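Local coordinates for T-lymphoma invasion and metastasis-inducing protein 1 (Homo sapiens, PDB 4K2P), which probably activates Rac-type GTPases as a guanine nucleotide exchange factor, with a PH-CC-Ex region that binds phosphoinositides and partners such as Par-3, at residues E145-M150 against E186-D191; D149-L154 against F179-N184; A215-P220 against S234-L239. The protein carries 5 engineered substitutions. All coordinates share one frame; numbering follows the deposited sequence.

Contact 1 of 3, residues E145-M150 against E186-D191; sequences EQKIDM and EQFQMD
K147 and I148 of one helix meet F188 and Q189 of another where the two run nearly antiparallel. The angle between the axes of segments 145-150 and 186-191 is 154°, and the axes come within 9.7 Å. I148 and F188 hold the closest CA atoms, 6.5 Å apart. This is one level of an antiparallel helical hairpin, the coiled-coil part of the PH-CC-Ex region. No hydrogen bond crosses it.

F188 meets both K147 and I148: its ring takes the lysine, its CB the isoleucine. K147 crosses the ring at about a right angle and lays the start of its chain over one face. CB sits 4.0 Å from the ring centroid, shifted toward the rim, in a CH-pi contact. Further out, K147 CD lies 3.9 Å from F188 CZ. The lysine thus lends its aliphatic carbons to the aromatic ring. Its ammonium group makes no salt bridge across the contact: K147 NZ stays 6.4 Å from D191 OD2.

I148 slides past F188 in the opposite direction. Its CG1 is anti to its own carbonyl carbon (chi1 -73°), and this branch meets F188 CB at 3.5 Å. CG2 and the tip CD1 both lie against the amide of Q189, CG2 3.7 Å from Q189 NE2. The bend at chi2 (-73°) turns that amide toward I148. The two side chains cross at about a right angle, in van der Waals contact.

On the far side of segment 186-191, M190 packs on F236 and H237 of helix 233-241. E186 pairs with R243 in a salt bridge. I148 also reaches L185 and L192 of helix 168-203, and F188 touches L144 of helix 133-161. Helix 168-203 is therefore packed between helix 133-161 and helix 233-241.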
ATOM      1  N   GLU A 145       8.822  12.567   8.297  1.00 26.40           N
ATOM      2  CA  GLU A 145       9.913  12.301   9.222  1.00 28.39           C
ATOM      3  C   GLU A 145       9.848  13.252  10.424  1.00 30.15           C
ATOM      4  O   GLU A 145      10.184  12.869  11.547  1.00 31.34           O
ATOM      5  CB  GLU A 145      11.265  12.418   8.515  1.00 33.06           C
ATOM      6  CG  GLU A 145      11.516  11.328   7.470  1.00 34.98           C
ATOM      7  CD  GLU A 145      12.871  11.464   6.787  1.00 42.18           C
ATOM      8  OE1 GLU A 145      13.243  12.584   6.399  1.00 41.00           O
ATOM      9  OE2 GLU A 145      13.571  10.442   6.637  1.00 49.51           O
ATOM     10  N   GLN A 146       9.418  14.487  10.189  1.00 29.08           N
ATOM     11  CA  GLN A 146       9.245  15.441  11.281  1.00 33.84           C
ATOM     12  C   GLN A 146       8.103  14.994  12.196  1.00 29.74           C
ATOM     13  O   GLN A 146       8.215  15.064  13.420  1.00 30.34           O
ATOM     14  CB  GLN A 146       8.969  16.852  10.741  1.00 44.15           C
ATOM     15  CG  GLN A 146      10.192  17.559  10.170  1.00 56.78           C
ATOM     16  CD  GLN A 146       9.851  18.856   9.437  1.00 68.67           C
ATOM     17  OE1 GLN A 146       8.772  18.998   8.852  1.00 70.15           O
ATOM     18  NE2 GLN A 146      10.770  19.815   9.483  1.00 76.26           N
ATOM     19  N   LYS A 147       7.021  14.504  11.598  1.00 28.09           N
ATOM     20  CA  LYS A 147       5.862  14.045  12.351  1.00 27.07           C
ATOM     21  C   LYS A 147       6.186  12.794  13.149  1.00 26.71           C
ATOM     22  O   LYS A 147       5.697  12.620  14.263  1.00 25.66           O
ATOM     23  CB  LYS A 147       4.675  13.780  11.415  1.00 27.39           C
ATOM     24  CG  LYS A 147       3.960  15.057  10.985  1.00 32.88           C
ATOM     25  CD  LYS A 147       2.714  14.813  10.144  1.00 39.88           C
ATOM     26  CE  LYS A 147       3.045  14.361   8.744  1.00 47.28           C
ATOM     27  NZ  LYS A 147       1.837  14.356   7.857  1.00 54.55           N
ATOM     28  N   ILE A 148       7.031  11.941  12.585  1.00 24.71           N
ATOM     29  CA  ILE A 148       7.428  10.710  13.246  1.00 25.21           C
ATOM     30  C   ILE A 148       8.302  11.041  14.446  1.00 25.57           C
ATOM     31  O   ILE A 148       8.167  10.437  15.504  1.00 28.33           O
ATOM     32  CB  ILE A 148       8.180   9.767  12.276  1.00 25.02           C
ATOM     33  CG1 ILE A 148       7.200   9.156  11.278  1.00 26.08           C
ATOM     34  CG2 ILE A 148       8.902   8.655  13.023  1.00 25.62           C
ATOM     35  CD1 ILE A 148       7.871   8.533  10.054  1.00 26.37           C
ATOM     36  N   ASP A 149       9.213  11.985  14.266  1.00 26.20           N
ATOM     37  CA  ASP A 149      10.119  12.371  15.328  1.00 30.33           C
ATOM     38  C   ASP A 149       9.329  12.893  16.532  1.00 28.66           C
ATOM     39  O   ASP A 149       9.584  12.512  17.675  1.00 28.12           O
ATOM     40  CB  ASP A 149      11.101  13.433  14.832  1.00 36.67           C
ATOM     41  CG  ASP A 149      12.144  13.790  15.875  1.00 43.26           C
ATOM     42  OD1 ASP A 149      12.811  12.866  16.392  1.00 45.01           O
ATOM     43  OD2 ASP A 149      12.292  14.993  16.180  1.00 46.77           O
ATOM     44  N   MET A 150       8.350  13.743  16.248  1.00 27.87           N
ATOM     45  CA  MET A 150       7.540  14.376  17.278  1.00 28.40           C
ATOM     46  C   MET A 150       6.715  13.334  18.039  1.00 27.29           C
ATOM     47  O   MET A 150       6.751  13.296  19.267  1.00 27.15           O
ATOM     48  CB  MET A 150       6.635  15.447  16.649  1.00 29.20           C
ATOM     49  CG  MET A 150       5.685  16.135  17.620  1.00 31.49           C
ATOM     50  SD  MET A 150       6.546  16.898  19.015  1.00 36.03           S
ATOM     51  CE  MET A 150       7.447  18.197  18.178  1.00 40.12           C
ATOM     52  N   GLU A 186       2.389   4.045  13.114  1.00 23.40           N
ATOM     53  CA  GLU A 186       2.153   3.026  12.097  1.00 25.88           C
ATOM     54  C   GLU A 186       1.733   3.657  10.784  1.00 26.13           C
ATOM     55  O   GLU A 186       2.207   3.268   9.719  1.00 25.96           O
ATOM     56  CB  GLU A 186       1.070   2.048  12.522  1.00 30.24           C
ATOM     57  CG  GLU A 186       1.503   0.990  13.495  1.00 34.14           C
ATOM     58  CD  GLU A 186       0.379   0.008  13.762  1.00 35.61           C
ATOM     59  OE1 GLU A 186      -0.747   0.465  14.046  1.00 38.13           O
ATOM     60  OE2 GLU A 186       0.603  -1.213  13.650  1.00 32.80           O
ATOM     61  N   GLN A 187       0.828   4.624  10.882  1.00 25.73           N
ATOM     62  CA  GLN A 187       0.291   5.327   9.726  1.00 26.93           C
ATOM     63  C   GLN A 187       1.388   6.135   9.045  1.00 24.38           C
ATOM     64  O   GLN A 187       1.499   6.127   7.821  1.00 25.46           O
ATOM     65  CB  GLN A 187      -0.863   6.232  10.161  1.00 33.79           C
ATOM     66  CG  GLN A 187      -1.445   7.154   9.086  1.00 43.87           C
ATOM     67  CD  GLN A 187      -2.250   6.412   8.040  1.00 54.28           C
ATOM     68  OE1 GLN A 187      -3.374   5.978   8.300  1.00 61.18           O
ATOM     69  NE2 GLN A 187      -1.688   6.278   6.840  1.00 55.51           N
ATOM     70  N   PHE A 188       2.209   6.810   9.843  1.00 20.87           N
ATOM     71  CA  PHE A 188       3.255   7.676   9.324  1.00 21.76           C
ATOM     72  C   PHE A 188       4.334   6.860   8.619  1.00 22.86           C
ATOM     73  O   PHE A 188       4.841   7.274   7.577  1.00 23.72           O
ATOM     74  CB  PHE A 188       3.906   8.506  10.437  1.00 24.19           C
ATOM     75  CG  PHE A 188       3.033   9.597  11.006  1.00 25.37           C
ATOM     76  CD1 PHE A 188       2.019  10.179  10.263  1.00 29.11           C
ATOM     77  CD2 PHE A 188       3.251  10.059  12.292  1.00 26.61           C
ATOM     78  CE1 PHE A 188       1.232  11.189  10.801  1.00 32.32           C
ATOM     79  CE2 PHE A 188       2.463  11.063  12.831  1.00 29.04           C
ATOM     80  CZ  PHE A 188       1.458  11.629  12.077  1.00 32.05           C
ATOM     81  N   GLN A 189       4.691   5.714   9.195  1.00 21.23           N
ATOM     82  CA  GLN A 189       5.756   4.877   8.654  1.00 22.04           C
ATOM     83  C   GLN A 189       5.309   4.217   7.364  1.00 20.73           C
ATOM     84  O   GLN A 189       6.114   3.972   6.472  1.00 20.80           O
ATOM     85  CB  GLN A 189       6.182   3.807   9.654  1.00 23.78           C
ATOM     86  CG  GLN A 189       6.894   4.345  10.880  1.00 25.84           C
ATOM     87  CD  GLN A 189       8.299   4.811  10.584  1.00 26.33           C
ATOM     88  OE1 GLN A 189       8.762   4.755   9.449  1.00 25.35           O
ATOM     89  NE2 GLN A 189       8.983   5.279  11.607  1.00 27.42           N
ATOM     90  N   MET A 190       4.027   3.891   7.304  1.00 19.68           N
ATOM     91  CA  MET A 190       3.429   3.334   6.114  1.00 22.16           C
ATOM     92  C   MET A 190       3.434   4.393   4.998  1.00 24.99           C
ATOM     93  O   MET A 190       3.772   4.092   3.857  1.00 23.72           O
ATOM     94  CB  MET A 190       2.006   2.856   6.413  1.00 22.89           C
ATOM     95  CG  MET A 190       1.325   2.144   5.272  1.00 26.41           C
ATOM     96  SD  MET A 190       2.176   0.640   4.756  1.00 27.66           S
ATOM     97  CE  MET A 190       2.072  -0.347   6.256  1.00 34.21           C
ATOM     98  N   ASP A 191       3.080   5.630   5.334  1.00 26.75           N
ATOM     99  CA  ASP A 191       3.041   6.708   4.343  1.00 28.63           C
ATOM    100  C   ASP A 191       4.443   7.027   3.837  1.00 26.87           C
ATOM    101  O   ASP A 191       4.650   7.261   2.651  1.00 27.55           O
ATOM    102  CB  ASP A 191       2.391   7.961   4.927  1.00 34.61           C
ATOM    103  CG  ASP A 191       0.877   7.846   5.028  1.00 41.00           C
ATOM    104  OD1 ASP A 191       0.269   7.095   4.241  1.00 42.91           O
ATOM    105  OD2 ASP A 191       0.289   8.504   5.902  1.00 44.95           O
TER

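Contact 2 of 3, residues D149-L154 against F179-N184; sequences DMDEKL and FVWEQN. Engineered in segment 149-154: L154 (natural residue Met). With CA (calcium ion), chain E.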
ATOM      1  N   ASP A 149       9.213  11.985  14.266  1.00 26.20           N
ATOM      2  CA  ASP A 149      10.119  12.371  15.328  1.00 30.33           C
ATOM      3  C   ASP A 149       9.329  12.893  16.532  1.00 28.66           C
ATOM      4  O   ASP A 149       9.584  12.512  17.675  1.00 28.12           O
ATOM      5  CB  ASP A 149      11.101  13.433  14.832  1.00 36.67           C
ATOM      6  CG  ASP A 149      12.144  13.790  15.875  1.00 43.26           C
ATOM      7  OD1 ASP A 149      12.811  12.866  16.392  1.00 45.01           O
ATOM      8  OD2 ASP A 149      12.292  14.993  16.180  1.00 46.77           O
ATOM      9  N   MET A 150       8.350  13.743  16.248  1.00 27.87           N
ATOM     10  CA  MET A 150       7.540  14.376  17.278  1.00 28.40           C
ATOM     11  C   MET A 150       6.715  13.334  18.039  1.00 27.29           C
ATOM     12  O   MET A 150       6.751  13.296  19.267  1.00 27.15           O
ATOM     13  CB  MET A 150       6.635  15.447  16.649  1.00 29.20           C
ATOM     14  CG  MET A 150       5.685  16.135  17.620  1.00 31.49           C
ATOM     15  SD  MET A 150       6.546  16.898  19.015  1.00 36.03           S
ATOM     16  CE  MET A 150       7.447  18.197  18.178  1.00 40.12           C
ATOM     17  N   ASP A 151       6.005  12.464  17.324  1.00 24.43           N
ATOM     18  CA  ASP A 151       5.143  11.494  17.999  1.00 25.86           C
ATOM     19  C   ASP A 151       5.949  10.423  18.736  1.00 26.32           C
ATOM     20  O   ASP A 151       5.481   9.880  19.738  1.00 27.25           O
ATOM     21  CB  ASP A 151       4.181  10.842  17.004  1.00 26.63           C
ATOM     22  CG  ASP A 151       2.914  11.650  16.807  1.00 32.66           C
ATOM     23  OD1 ASP A 151       2.932  12.868  17.100  1.00 37.20           O
ATOM     24  OD2 ASP A 151       1.904  11.073  16.343  1.00 32.97           O
ATOM     25  N   GLU A 152       7.163  10.142  18.268  1.00 25.35           N
ATOM     26  CA  GLU A 152       8.045   9.214  18.972  1.00 28.06           C
ATOM     27  C   GLU A 152       8.477   9.807  20.309  1.00 27.33           C
ATOM     28  O   GLU A 152       8.558   9.115  21.314  1.00 30.08           O
ATOM     29  CB  GLU A 152       9.282   8.880  18.137  1.00 30.15           C
ATOM     30  CG  GLU A 152       9.066   7.752  17.150  1.00 31.87           C
ATOM     31  CD  GLU A 152      10.279   7.492  16.284  1.00 34.88           C
ATOM     32  OE1 GLU A 152      11.233   8.298  16.320  1.00 38.10           O
ATOM     33  OE2 GLU A 152      10.267   6.489  15.545  1.00 34.37           O
ATOM     34  N   LYS A 153       8.774  11.094  20.297  1.00 27.25           N
ATOM     35  CA  LYS A 153       9.244  11.787  21.481  1.00 31.00           C
ATOM     36  C   LYS A 153       8.127  11.944  22.502  1.00 29.39           C
ATOM     37  O   LYS A 153       8.352  11.800  23.696  1.00 30.75           O
ATOM     38  CB  LYS A 153       9.820  13.140  21.090  1.00 36.76           C
ATOM     39  CG  LYS A 153      11.207  13.029  20.487  1.00 42.01           C
ATOM     40  CD  LYS A 153      11.694  14.357  19.943  1.00 47.96           C
ATOM     41  CE  LYS A 153      13.119  14.243  19.437  1.00 53.43           C
ATOM     42  NZ  LYS A 153      13.576  15.507  18.810  1.00 59.10           N
ATOM     43  N   LEU A 154       6.926  12.241  22.022  1.00 28.57           N
ATOM     44  CA  LEU A 154       5.773  12.407  22.890  1.00 28.56           C
ATOM     45  C   LEU A 154       5.442  11.072  23.540  1.00 27.87           C
ATOM     46  O   LEU A 154       5.168  11.009  24.738  1.00 28.93           O
ATOM     47  CB  LEU A 154       4.577  12.961  22.112  1.00 28.18           C
ATOM     48  CG  LEU A 154       4.679  14.435  21.716  1.00 30.12           C
ATOM     49  CD1 LEU A 154       3.680  14.794  20.610  1.00 29.89           C
ATOM     50  CD2 LEU A 154       4.458  15.331  22.935  1.00 32.71           C
ATOM     51  N   PHE A 179      -1.217   4.692  23.062  1.00 29.27           N
ATOM     52  CA  PHE A 179      -1.761   3.841  22.012  1.00 29.01           C
ATOM     53  C   PHE A 179      -2.173   4.659  20.789  1.00 28.02           C
ATOM     54  O   PHE A 179      -2.100   4.151  19.667  1.00 28.42           O
ATOM     55  CB  PHE A 179      -2.940   3.020  22.541  1.00 29.39           C
ATOM     56  CG  PHE A 179      -2.555   2.012  23.610  1.00 29.20           C
ATOM     57  CD1 PHE A 179      -1.239   1.580  23.753  1.00 29.13           C
ATOM     58  CD2 PHE A 179      -3.515   1.489  24.452  1.00 29.33           C
ATOM     59  CE1 PHE A 179      -0.891   0.659  24.726  1.00 30.79           C
ATOM     60  CE2 PHE A 179      -3.176   0.562  25.430  1.00 31.76           C
ATOM     61  CZ  PHE A 179      -1.860   0.143  25.563  1.00 32.25           C
ATOM     62  N   VAL A 180      -2.587   5.913  20.989  1.00 27.55           N
ATOM     63  CA  VAL A 180      -2.875   6.808  19.858  1.00 25.46           C
ATOM     64  C   VAL A 180      -1.591   7.078  19.085  1.00 23.75           C
ATOM     65  O   VAL A 180      -1.574   7.020  17.859  1.00 22.92           O
ATOM     66  CB  VAL A 180      -3.507   8.160  20.302  1.00 28.99           C
ATOM     67  CG1 VAL A 180      -3.518   9.180  19.161  1.00 29.19           C
ATOM     68  CG2 VAL A 180      -4.925   7.948  20.796  1.00 31.18           C
ATOM     69  N   TRP A 181      -0.515   7.366  19.808  1.00 23.16           N
ATOM     70  CA  TRP A 181       0.764   7.685  19.190  1.00 22.54           C
ATOM     71  C   TRP A 181       1.337   6.469  18.465  1.00 22.98           C
ATOM     72  O   TRP A 181       1.963   6.589  17.412  1.00 22.46           O
ATOM     73  CB  TRP A 181       1.757   8.187  20.233  1.00 22.80           C
ATOM     74  CG  TRP A 181       1.484   9.591  20.705  1.00 24.31           C
ATOM     75  CD1 TRP A 181       1.191  10.685  19.929  1.00 25.39           C
ATOM     76  CD2 TRP A 181       1.501  10.053  22.057  1.00 25.16           C
ATOM     77  NE1 TRP A 181       1.022  11.794  20.724  1.00 26.57           N
ATOM     78  CE2 TRP A 181       1.203  11.433  22.032  1.00 28.10           C
ATOM     79  CE3 TRP A 181       1.734   9.434  23.290  1.00 24.86           C
ATOM     80  CZ2 TRP A 181       1.130  12.199  23.194  1.00 29.83           C
ATOM     81  CZ3 TRP A 181       1.659  10.193  24.437  1.00 26.16           C
ATOM     82  CH2 TRP A 181       1.361  11.565  24.382  1.00 29.28           C
ATOM     83  N   GLU A 182       1.121   5.295  19.043  1.00 23.15           N
ATOM     84  CA  GLU A 182       1.572   4.054  18.447  1.00 24.73           C
ATOM     85  C   GLU A 182       0.905   3.866  17.081  1.00 23.28           C
ATOM     86  O   GLU A 182       1.552   3.525  16.089  1.00 24.22           O
ATOM     87  CB  GLU A 182       1.242   2.896  19.376  1.00 29.77           C
ATOM     88  CG  GLU A 182       1.704   1.553  18.895  1.00 36.81           C
ATOM     89  CD  GLU A 182       1.481   0.486  19.936  1.00 45.84           C
ATOM     90  OE1 GLU A 182       0.313   0.231  20.295  1.00 47.84           O
ATOM     91  OE2 GLU A 182       2.483  -0.075  20.414  1.00 50.89           O
ATOM     92  N   GLN A 183      -0.395   4.110  17.048  1.00 22.22           N
ATOM     93  CA  GLN A 183      -1.180   3.993  15.836  1.00 28.05           C
ATOM     94  C   GLN A 183      -0.809   5.068  14.806  1.00 25.76           C
ATOM     95  O   GLN A 183      -0.752   4.791  13.603  1.00 25.81           O
ATOM     96  CB  GLN A 183      -2.660   4.062  16.201  1.00 37.73           C
ATOM     97  CG  GLN A 183      -3.586   3.507  15.155  1.00 48.38           C
ATOM     98  CD  GLN A 183      -4.753   2.756  15.758  1.00 59.74           C
ATOM     99  OE1 GLN A 183      -5.911   3.125  15.564  1.00 65.52           O
ATOM    100  NE2 GLN A 183      -4.455   1.688  16.490  1.00 62.82           N
ATOM    101  N   ASN A 184      -0.550   6.284  15.285  1.00 22.17           N
ATOM    102  CA  ASN A 184      -0.137   7.387  14.422  1.00 23.05           C
ATOM    103  C   ASN A 184       1.161   7.044  13.730  1.00 22.98           C
ATOM    104  O   ASN A 184       1.352   7.351  12.561  1.00 22.50           O
ATOM    105  CB  ASN A 184       0.053   8.687  15.204  1.00 23.10           C
ATOM    106  CG  ASN A 184      -1.248   9.289  15.676  1.00 26.45           C
ATOM    107  OD1 ASN A 184      -2.325   8.862  15.283  1.00 25.75           O
ATOM    108  ND2 ASN A 184      -1.150  10.307  16.518  1.00 31.20           N
TER
HETATM  109 CA    CA E1001      -4.524   8.593  14.616  1.00 53.24          CA
HETATM  110  O   HOH W   1      -4.239   6.987  16.358  1.00 35.45           O
HETATM  111  O   HOH W   2      -6.085   9.493  12.971  1.00 39.86           O
HETATM  112  O   HOH W   3      -6.526   8.739  15.981  1.00 45.28           O
HETATM  113  O   HOH W   4      -3.308   7.753  12.678  1.00 46.96           O
HETATM  114  O   HOH W   5      -4.069  10.991  14.839  1.00 39.96           O
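D151 and L154 meet W181 and N184 in the antiparallel helical hairpin of the CC-Ex region, beside a calcium site. The axes of the two segments come within 9.4 Å at an angle of 153°.

W181 reaches toward helix 133-161; CG anti to the carbonyl carbon (chi1 -74°) brings the indole up to L154 and D151. L154, an engineered residue (methionine in nature), sets CB over the face of the six-membered ring, 4.0 Å from its centroid. The L154 backbone O lies over a face too, 3.6 Å from W181 CZ3. D151 crosses the indole near CD1, with the carboxylate and ring planes 66° apart. Replacing W181 by alanine is likely to cost L154 CB its ring face and open a gap between the helices.

N184 ND2 gives a hydrogen bond of 3.2 Å to D151 OD2, which it meets nearly end-on along the C-O bond and close to the amide plane. The other end of the same amide binds calcium, with N184 OD1 2.3 Å from the ion. Five waters complete the six ligands, and water 1 also donates to V180 O.

The amide thus bridges cation and carboxylate, and the calcium would probably make its N-H a stronger donor.

Contact 3 of 3, residues A215-P220 against S234-L239; sequences AFASRP and SSFHAL
A217 and F236 carry this contact, the methyl group of one set over the ring of the other. A217 CB lies 4.1 Å from the F236 ring centroid and 17° off the ring normal. It is a CH-pi contact over the face, moved toward the rim. The nearest ring carbon to the methyl is F236 CZ, at 3.9 Å.

The A217 backbone passes by the CZ corner of the ring, out beyond the rim, and only the methyl lies over the face. A217 CA is 3.7 Å from F236 CZ, and A217 N is 3.8 Å from that same atom. F216 adds its carbonyl carbon, with C 4.1 Å from F236 CZ, approaching obliquely. The two phenylalanine rings do not stack. The F216 ring leads away from segment 234-239.

F236 reaches A217 because its ring is anti to the backbone N (chi1 -172°). This throws the ring out from helix 233-241 toward the loop. L213 and L214 of helix 210-214 and T221 of helix 219-228 also touch F236, and M225 of helix 219-228 also packs on A217.

Just past A217 the chain enters helix 219-228, with S218 at the N-cap position. On helix 233-241, H237 ND1 bonds to S92 OG, and A238 packs on L20 of strand 10-23. The segment therefore joins the loop to the beta-strand part of the chain.

Between the two segments the contact is carbon against ring, with no hydrogen bond. It rests on shape and on dispersion, and the short methyl lets the loop backbone pass close to the ring's CZ corner.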
ATOM      1  N   ALA A 215       8.680  -4.188  11.050  1.00 32.23           N
ATOM      2  CA  ALA A 215       9.082  -4.076  12.446  1.00 32.78           C
ATOM      3  C   ALA A 215       8.287  -2.990  13.185  1.00 31.30           C
ATOM      4  O   ALA A 215       8.239  -2.981  14.403  1.00 34.02           O
ATOM      5  CB  ALA A 215      10.576  -3.793  12.539  1.00 32.29           C
ATOM      6  N   PHE A 216       7.659  -2.081  12.445  1.00 29.90           N
ATOM      7  CA  PHE A 216       6.858  -1.014  13.045  1.00 28.74           C
ATOM      8  C   PHE A 216       5.420  -1.429  13.323  1.00 29.73           C
ATOM      9  O   PHE A 216       4.667  -0.678  13.933  1.00 29.18           O
ATOM     10  CB  PHE A 216       6.850   0.228  12.141  1.00 29.49           C
ATOM     11  CG  PHE A 216       8.150   0.965  12.129  1.00 30.59           C
ATOM     12  CD1 PHE A 216       8.581   1.631  13.260  1.00 32.27           C
ATOM     13  CD2 PHE A 216       8.947   0.981  10.999  1.00 30.94           C
ATOM     14  CE1 PHE A 216       9.781   2.300  13.267  1.00 34.23           C
ATOM     15  CE2 PHE A 216      10.150   1.645  10.994  1.00 32.12           C
ATOM     16  CZ  PHE A 216      10.569   2.312  12.134  1.00 34.23           C
ATOM     17  N   ALA A 217       5.028  -2.618  12.881  1.00 30.63           N
ATOM     18  CA  ALA A 217       3.687  -3.108  13.171  1.00 31.37           C
ATOM     19  C   ALA A 217       3.523  -3.327  14.672  1.00 32.25           C
ATOM     20  O   ALA A 217       4.320  -4.011  15.305  1.00 32.23           O
ATOM     21  CB  ALA A 217       3.404  -4.405  12.406  1.00 31.75           C
ATOM     22  N   SER A 218       2.469  -2.746  15.224  1.00 31.61           N
ATOM     23  CA  SER A 218       2.138  -2.878  16.640  1.00 32.02           C
ATOM     24  C   SER A 218       1.613  -4.272  16.948  1.00 34.40           C
ATOM     25  O   SER A 218       1.370  -5.057  16.035  1.00 34.44           O
ATOM     26  CB  SER A 218       1.101  -1.830  17.025  1.00 31.49           C
ATOM     27  OG  SER A 218      -0.177  -2.210  16.550  1.00 32.43           O
ATOM     28  N   ARG A 219       1.456  -4.595  18.230  1.00 31.58           N
ATOM     29  CA  ARG A 219       0.949  -5.906  18.606  1.00 31.20           C
ATOM     30  C   ARG A 219      -0.454  -6.154  18.056  1.00 31.59           C
ATOM     31  O   ARG A 219      -0.691  -7.208  17.476  1.00 30.57           O
ATOM     32  CB  ARG A 219       0.976  -6.096  20.127  1.00 33.42           C
ATOM     33  CG  ARG A 219       0.527  -7.482  20.560  1.00 34.91           C
ATOM     34  CD  ARG A 219       0.560  -7.649  22.062  1.00 40.45           C
ATOM     35  NE  ARG A 219      -0.131  -8.871  22.479  1.00 43.14           N
ATOM     36  CZ  ARG A 219       0.449  -9.943  23.006  1.00 48.32           C
ATOM     37  NH1 ARG A 219       1.756  -9.994  23.159  1.00 53.91           N
ATOM     38  NH2 ARG A 219      -0.286 -10.987  23.359  1.00 48.69           N
ATOM     39  N   PRO A 220      -1.379  -5.185  18.198  1.00 33.53           N
ATOM     40  CA  PRO A 220      -2.714  -5.445  17.641  1.00 32.19           C
ATOM     41  C   PRO A 220      -2.701  -5.681  16.134  1.00 27.91           C
ATOM     42  O   PRO A 220      -3.475  -6.498  15.630  1.00 26.15           O
ATOM     43  CB  PRO A 220      -3.493  -4.167  17.966  1.00 35.65           C
ATOM     44  CG  PRO A 220      -2.762  -3.520  19.080  1.00 38.70           C
ATOM     45  CD  PRO A 220      -1.335  -3.950  19.003  1.00 37.84           C
ATOM     46  N   SER A 234       2.106  -5.835   2.239  1.00 24.77           N
ATOM     47  CA  SER A 234       0.787  -5.690   1.624  1.00 25.85           C
ATOM     48  C   SER A 234      -0.363  -5.815   2.624  1.00 25.34           C
ATOM     49  O   SER A 234      -1.343  -5.077   2.533  1.00 25.29           O
ATOM     50  CB  SER A 234       0.603  -6.716   0.506  1.00 27.44           C
ATOM     51  OG  SER A 234       1.517  -6.471  -0.544  1.00 28.21           O
ATOM     52  N   SER A 235      -0.268  -6.759   3.557  1.00 23.20           N
ATOM     53  CA  SER A 235      -1.319  -6.931   4.554  1.00 21.73           C
ATOM     54  C   SER A 235      -1.252  -5.825   5.616  1.00 20.29           C
ATOM     55  O   SER A 235      -2.272  -5.384   6.132  1.00 21.58           O
ATOM     56  CB  SER A 235      -1.215  -8.312   5.204  1.00 23.82           C
ATOM     57  OG  SER A 235       0.005  -8.456   5.905  1.00 24.60           O
ATOM     58  N   PHE A 236      -0.037  -5.390   5.926  1.00 18.58           N
ATOM     59  CA  PHE A 236       0.199  -4.296   6.860  1.00 18.02           C
ATOM     60  C   PHE A 236      -0.475  -3.053   6.299  1.00 19.26           C
ATOM     61  O   PHE A 236      -1.237  -2.380   6.987  1.00 20.72           O
ATOM     62  CB  PHE A 236       1.709  -4.091   7.038  1.00 19.62           C
ATOM     63  CG  PHE A 236       2.095  -3.110   8.114  1.00 21.55           C
ATOM     64  CD1 PHE A 236       1.156  -2.541   8.962  1.00 23.65           C
ATOM     65  CD2 PHE A 236       3.423  -2.764   8.275  1.00 24.10           C
ATOM     66  CE1 PHE A 236       1.540  -1.642   9.948  1.00 25.21           C
ATOM     67  CE2 PHE A 236       3.811  -1.871   9.264  1.00 26.57           C
ATOM     68  CZ  PHE A 236       2.867  -1.307  10.095  1.00 26.04           C
ATOM     69  N   HIS A 237      -0.219  -2.786   5.022  1.00 19.18           N
ATOM     70  CA  HIS A 237      -0.791  -1.632   4.350  1.00 19.32           C
ATOM     71  C   HIS A 237      -2.299  -1.734   4.322  1.00 19.57           C
ATOM     72  O   HIS A 237      -2.975  -0.757   4.577  1.00 19.74           O
ATOM     73  CB  HIS A 237      -0.271  -1.479   2.922  1.00 20.35           C
ATOM     74  CG  HIS A 237      -0.789  -0.251   2.243  1.00 21.77           C
ATOM     75  ND1 HIS A 237      -1.038  -0.183   0.890  1.00 24.76           N
ATOM     76  CD2 HIS A 237      -1.127   0.960   2.746  1.00 24.61           C
ATOM     77  CE1 HIS A 237      -1.498   1.016   0.585  1.00 27.02           C
ATOM     78  NE2 HIS A 237      -1.564   1.727   1.695  1.00 27.96           N
ATOM     79  N   ALA A 238      -2.831  -2.913   4.000  1.00 18.91           N
ATOM     80  CA  ALA A 238      -4.278  -3.077   3.900  1.00 20.14           C
ATOM     81  C   ALA A 238      -4.952  -2.758   5.237  1.00 21.91           C
ATOM     82  O   ALA A 238      -5.999  -2.116   5.277  1.00 25.35           O
ATOM     83  CB  ALA A 238      -4.634  -4.488   3.450  1.00 19.17           C
ATOM     84  N   LEU A 239      -4.344  -3.214   6.325  1.00 21.37           N
ATOM     85  CA  LEU A 239      -4.896  -3.011   7.657  1.00 22.30           C
ATOM     86  C   LEU A 239      -4.879  -1.531   8.031  1.00 22.85           C
ATOM     87  O   LEU A 239      -5.849  -1.003   8.564  1.00 25.04           O
ATOM     88  CB  LEU A 239      -4.113  -3.845   8.671  1.00 23.04           C
ATOM     89  CG  LEU A 239      -4.350  -5.349   8.554  1.00 22.50           C
ATOM     90  CD1 LEU A 239      -3.259  -6.128   9.261  1.00 24.57           C
ATOM     91  CD2 LEU A 239      -5.715  -5.711   9.121  1.00 22.90           C
TER

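Contacts 1 and 2 are successive levels of one hairpin between helices 133-161 and 168-203, with centres about 8 Å apart. They touch where F188 CE2 lies 3.6 Å from D151 OD2. The side chain of F188 is about 7 Å from the calcium ion, which is bound directly in contact 2; that of F236 is about 13 Å away. Contact 3 lies beside helix 168-203, on its M190 and E186 side, its centre about 14 Å from that of contact 1. M190 CE packs 3.3 Å from F236 CG, and E186 OE2 probably accepts a hydrogen bond from S218 N at 2.9 Å. E182 CD meets S218 CB at 3.7 Å, tying contact 2 to contact 3.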